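Local coordinates for ABC transporter substrate binding protein (Ribose) (Agrobacterium vitis, PDB 5DKV) that probably serves as the sugar-binding component of an ABC transporter and binds alpha-D-tagatopyranose between its two lobes, at residues 135-148 with 295-307. Residues are numbered along the deposited sequence; the frame is centred on the assembly and turned at random.
Sequences LSYIASDNVLGGEI and SIPTKIGTGFTVI
With CG turned opposite its own carbonyl carbon (chi1 -57°), Phe-304 carries its ring to the start of helix 142-156, while OG of Ser-136, opposite the backbone N at chi1 -171°, is brought to Pro-297 at the other end of the contact. The Ser-136 hydroxyl donates, OG to Pro-297 O 2.8 Å. Between these two ends, strands 137-140 and 299-302 run parallel, and their backbones alternate as donor and acceptor: Tyr-137 N to Thr-298 O, Ile-300 N to Tyr-137 O, Ala-139 N to Ile-300 O and Thr-302 N to Ala-139 O. Ile-138 and Ile-300 lie side by side on one face of the sheet, CD1 to CD1 4.1 Å; Tyr-137 and Lys-299 start from the other, where the tyrosine OH bonds to Asp-116 O and the lysine forms a salt bridge with Asp-123. The pairing belongs to the type I periplasmic binding protein fold of two lobes joined by crossover segments of the chain, and it runs into the sugar-binding region: the Ser-140 side chain lies about 6 Å from the bound tagatopyranose, and its OG also bonds to Gln-274 of the sugar pocket. One water links Ser-140 OG, Thr-302 OG1 and Gly-303 O, donating to the serine and to the glycine carbonyl. Asp-141 caps the helix, its OD1 taking Leu-144 N from above the carboxylate plane at 3.1 Å. The backbone O of Asp-141 meets the Phe-304 ring at its edge, in plane, 3.3 Å from CZ. The same CZ lies 3.5 Å from Gly-145 CA, a close approach at a residue without a side chain. Ile-148 CD1 reaches Phe-304 CD2 at 3.9 Å. The other branch of Ile-148, CG2, meets Val-306 CG2 at 4.1 Å, beside Ile-272 of strand 270-273.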
loop_
_atom_site.group_PDB
_atom_site.type_symbol
_atom_site.label_atom_id
_atom_site.label_comp_id
_atom_site.label_asym_id
_atom_site.label_seq_id
_atom_site.Cartn_x
_atom_site.Cartn_y
_atom_site.Cartn_z
ATOM N N LEU A 135 18.868 -1.636 3.053
ATOM C CA LEU A 135 19.144 -2.559 4.140
ATOM C C LEU A 135 17.991 -3.496 4.421
ATOM O O LEU A 135 18.201 -4.592 4.930
ATOM C CB LEU A 135 19.456 -1.790 5.421
ATOM C CG LEU A 135 20.737 -0.969 5.424
ATOM C CD1 LEU A 135 20.707 -0.002 6.582
ATOM C CD2 LEU A 135 21.940 -1.876 5.510
ATOM N N SER A 136 16.779 -3.052 4.091
ATOM C CA SER A 136 15.571 -3.785 4.431
ATOM C C SER A 136 14.399 -3.344 3.599
ATOM O O SER A 136 14.375 -2.224 3.112
ATOM C CB SER A 136 15.262 -3.593 5.907
ATOM O OG SER A 136 14.215 -4.436 6.349
ATOM N N TYR A 137 13.423 -4.244 3.467
ATOM C CA TYR A 137 12.156 -3.997 2.813
ATOM C C TYR A 137 11.057 -4.305 3.823
ATOM O O TYR A 137 10.941 -5.453 4.277
ATOM C CB TYR A 137 12.002 -4.893 1.571
ATOM C CG TYR A 137 10.650 -4.797 0.902
ATOM C CD1 TYR A 137 9.987 -3.595 0.792
ATOM C CD2 TYR A 137 10.036 -5.928 0.393
ATOM C CE1 TYR A 137 8.735 -3.513 0.172
ATOM C CE2 TYR A 137 8.803 -5.852 -0.215
ATOM C CZ TYR A 137 8.161 -4.637 -0.322
ATOM O OH TYR A 137 6.929 -4.557 -0.923
ATOM N N ILE A 138 10.303 -3.285 4.194
ATOM C CA ILE A 138 9.282 -3.401 5.238
ATOM C C ILE A 138 7.939 -3.062 4.608
ATOM O O ILE A 138 7.739 -1.926 4.132
ATOM C CB ILE A 138 9.574 -2.471 6.408
ATOM C CG1 ILE A 138 10.921 -2.810 7.021
ATOM C CG2 ILE A 138 8.464 -2.585 7.480
ATOM C CD1 ILE A 138 11.404 -1.793 8.026
ATOM N N ALA A 139 7.029 -4.033 4.597
ATOM C CA ALA A 139 5.772 -3.885 3.863
ATOM C C ALA A 139 4.791 -4.973 4.213
ATOM O O ALA A 139 5.154 -5.938 4.888
ATOM C CB ALA A 139 6.048 -3.917 2.377
ATOM N N SER A 140 3.562 -4.872 3.721
ATOM C CA SER A 140 2.637 -6.007 3.827
ATOM C C SER A 140 3.102 -7.180 2.969
ATOM O O SER A 140 3.901 -7.006 2.060
ATOM C CB SER A 140 1.231 -5.619 3.378
ATOM O OG SER A 140 0.737 -4.511 4.095
ATOM N N ASP A 141 2.574 -8.364 3.243
ATOM C CA ASP A 141 2.730 -9.490 2.353
ATOM C C ASP A 141 1.694 -9.285 1.245
ATOM O O ASP A 141 0.551 -9.720 1.379
ATOM C CB ASP A 141 2.516 -10.841 3.092
ATOM C CG ASP A 141 2.647 -12.068 2.169
ATOM O OD1 ASP A 141 2.563 -11.954 0.917
ATOM O OD2 ASP A 141 2.819 -13.191 2.705
ATOM N N ASN A 142 2.055 -8.596 0.167
ATOM C CA ASN A 142 1.031 -8.144 -0.764
ATOM C C ASN A 142 0.426 -9.220 -1.650
ATOM O O ASN A 142 -0.737 -9.114 -2.062
ATOM C CB ASN A 142 1.605 -7.009 -1.592
ATOM C CG ASN A 142 1.673 -5.747 -0.795
ATOM O OD1 ASN A 142 0.653 -5.142 -0.531
ATOM N ND2 ASN A 142 2.871 -5.361 -0.378
ATOM N N VAL A 143 1.175 -10.294 -1.901
ATOM C CA VAL A 143 0.562 -11.423 -2.591
ATOM C C VAL A 143 -0.537 -12.037 -1.721
ATOM O O VAL A 143 -1.642 -12.305 -2.220
ATOM C CB VAL A 143 1.590 -12.512 -2.961
ATOM C CG1 VAL A 143 0.886 -13.734 -3.539
ATOM C CG2 VAL A 143 2.594 -11.957 -3.965
ATOM N N LEU A 144 -0.235 -12.256 -0.436
ATOM C CA LEU A 144 -1.229 -12.738 0.514
ATOM C C LEU A 144 -2.425 -11.818 0.556
ATOM O O LEU A 144 -3.553 -12.287 0.626
ATOM C CB LEU A 144 -0.629 -12.882 1.934
ATOM C CG LEU A 144 -1.605 -13.328 3.036
ATOM C CD1 LEU A 144 -2.170 -14.727 2.781
ATOM C CD2 LEU A 144 -0.924 -13.275 4.406
ATOM N N GLY A 145 -2.180 -10.511 0.545
ATOM C CA GLY A 145 -3.257 -9.532 0.544
ATOM C C GLY A 145 -4.253 -9.783 -0.580
ATOM O O GLY A 145 -5.480 -9.726 -0.398
ATOM N N GLY A 146 -3.707 -10.074 -1.750
ATOM C CA GLY A 146 -4.523 -10.408 -2.907
ATOM C C GLY A 146 -5.312 -11.697 -2.745
ATOM O O GLY A 146 -6.472 -11.803 -3.170
ATOM N N GLU A 147 -4.666 -12.707 -2.165
ATOM C CA GLU A 147 -5.310 -13.995 -1.972
ATOM C C GLU A 147 -6.462 -13.850 -0.988
ATOM O O GLU A 147 -7.550 -14.411 -1.190
ATOM C CB GLU A 147 -4.292 -15.033 -1.478
ATOM C CG GLU A 147 -3.169 -15.312 -2.485
ATOM C CD GLU A 147 -2.035 -16.166 -1.889
ATOM O OE1 GLU A 147 -1.679 -15.982 -0.697
ATOM O OE2 GLU A 147 -1.492 -17.023 -2.614
ATOM N N ILE A 148 -6.231 -13.075 0.068
ATOM C CA ILE A 148 -7.281 -12.757 1.052
ATOM C C ILE A 148 -8.451 -12.002 0.427
ATOM O O ILE A 148 -9.623 -12.337 0.657
ATOM C CB ILE A 148 -6.702 -11.934 2.239
ATOM C CG1 ILE A 148 -5.787 -12.833 3.068
ATOM C CG2 ILE A 148 -7.825 -11.337 3.108
ATOM C CD1 ILE A 148 -5.012 -12.108 4.201
ATOM N N SER A 295 22.679 -5.006 13.522
ATOM C CA SER A 295 22.183 -5.627 12.309
ATOM C C SER A 295 20.669 -5.658 12.347
ATOM O O SER A 295 20.077 -5.766 13.446
ATOM C CB SER A 295 22.727 -7.048 12.160
ATOM O OG SER A 295 22.293 -7.891 13.211
ATOM N N ILE A 296 20.045 -5.564 11.162
ATOM C CA ILE A 296 18.598 -5.560 11.061
ATOM C C ILE A 296 18.130 -6.561 9.996
ATOM O O ILE A 296 18.876 -6.891 9.061
ATOM C CB ILE A 296 18.069 -4.145 10.747
ATOM C CG1 ILE A 296 18.508 -3.665 9.361
ATOM C CG2 ILE A 296 18.518 -3.154 11.822
ATOM C CD1 ILE A 296 17.781 -2.383 8.919
ATOM N N PRO A 297 16.893 -7.063 10.129
ATOM C CA PRO A 297 16.363 -8.005 9.125
ATOM C C PRO A 297 16.264 -7.372 7.738
ATOM O O PRO A 297 15.977 -6.188 7.633
ATOM C CB PRO A 297 14.955 -8.337 9.628
ATOM C CG PRO A 297 14.863 -7.796 11.001
ATOM C CD PRO A 297 15.914 -6.741 11.175
ATOM N N THR A 298 16.485 -8.140 6.676
ATOM C CA THR A 298 16.363 -7.580 5.332
ATOM C C THR A 298 14.916 -7.518 4.899
ATOM O O THR A 298 14.591 -6.889 3.879
ATOM C CB THR A 298 17.118 -8.407 4.289
ATOM O OG1 THR A 298 16.585 -9.713 4.281
ATOM C CG2 THR A 298 18.611 -8.497 4.609
ATOM N N LYS A 299 14.049 -8.184 5.657
ATOM C CA LYS A 299 12.596 -8.113 5.437
ATOM C C LYS A 299 11.787 -8.097 6.722
ATOM O O LYS A 299 12.050 -8.871 7.630
ATOM C CB LYS A 299 12.124 -9.299 4.612
ATOM C CG LYS A 299 12.615 -9.289 3.195
ATOM C CD LYS A 299 12.054 -10.488 2.426
ATOM C CE LYS A 299 12.633 -10.575 1.015
ATOM N NZ LYS A 299 14.116 -10.774 1.029
ATOM N N ILE A 300 10.801 -7.211 6.795
ATOM C CA ILE A 300 9.791 -7.301 7.842
ATOM C C ILE A 300 8.440 -7.191 7.176
ATOM O O ILE A 300 8.171 -6.202 6.469
ATOM C CB ILE A 300 9.936 -6.196 8.916
ATOM C CG1 ILE A 300 11.350 -6.167 9.462
ATOM C CG2 ILE A 300 8.920 -6.429 10.044
ATOM C CD1 ILE A 300 11.600 -5.066 10.494
ATOM N N GLY A 301 7.620 -8.212 7.394
ATOM C CA GLY A 301 6.297 -8.309 6.805
ATOM C C GLY A 301 5.253 -7.915 7.831
ATOM O O GLY A 301 5.210 -8.483 8.907
ATOM N N THR A 302 4.415 -6.940 7.500
ATOM C CA THR A 302 3.406 -6.445 8.434
ATOM C C THR A 302 2.063 -7.021 7.999
ATOM O O THR A 302 1.915 -7.419 6.856
ATOM C CB THR A 302 3.385 -4.910 8.476
ATOM O OG1 THR A 302 3.169 -4.395 7.157
ATOM C CG2 THR A 302 4.738 -4.392 8.992
ATOM N N GLY A 303 1.100 -7.064 8.906
ATOM C CA GLY A 303 -0.121 -7.829 8.688
ATOM C C GLY A 303 -1.317 -7.077 8.148
ATOM O O GLY A 303 -1.217 -5.914 7.780
ATOM N N PHE A 304 -2.448 -7.778 8.105
ATOM C CA PHE A 304 -3.705 -7.206 7.658
ATOM C C PHE A 304 -4.738 -7.300 8.769
ATOM O O PHE A 304 -4.679 -8.178 9.639
ATOM C CB PHE A 304 -4.247 -7.929 6.428
ATOM C CG PHE A 304 -3.310 -7.953 5.287
ATOM C CD1 PHE A 304 -3.071 -6.802 4.573
ATOM C CD2 PHE A 304 -2.679 -9.114 4.917
ATOM C CE1 PHE A 304 -2.209 -6.808 3.508
ATOM C CE2 PHE A 304 -1.835 -9.131 3.864
ATOM C CZ PHE A 304 -1.586 -7.977 3.156
ATOM N N THR A 305 -5.678 -6.367 8.726
ATOM C CA THR A 305 -6.888 -6.419 9.529
ATOM C C THR A 305 -8.060 -6.388 8.561
ATOM O O THR A 305 -8.232 -5.410 7.834
ATOM C CB THR A 305 -6.968 -5.247 10.514
ATOM O OG1 THR A 305 -5.874 -5.310 11.439
ATOM C CG2 THR A 305 -8.274 -5.268 11.304
ATOM N N VAL A 306 -8.849 -7.459 8.547
ATOM C CA VAL A 306 -10.030 -7.534 7.681
ATOM C C VAL A 306 -11.220 -6.922 8.422
ATOM O O VAL A 306 -11.598 -7.380 9.492
ATOM C CB VAL A 306 -10.312 -8.972 7.263
ATOM C CG1 VAL A 306 -11.507 -9.029 6.303
ATOM C CG2 VAL A 306 -9.051 -9.576 6.586
ATOM N N ILE A 307 -11.767 -5.850 7.850
ATOM C CA ILE A 307 -12.833 -5.076 8.462
ATOM C C ILE A 307 -14.137 -5.360 7.723
ATOM O O ILE A 307 -14.195 -5.323 6.487
ATOM C CB ILE A 307 -12.527 -3.538 8.453
ATOM C CG1 ILE A 307 -11.136 -3.269 9.029
ATOM C CG2 ILE A 307 -13.600 -2.774 9.266
ATOM C CD1 ILE A 307 -10.716 -1.785 8.999
HETATM O O HOH W 1 19.938 -5.814 6.722
HETATM O O HOH W 2 0.493 -4.151 6.649
#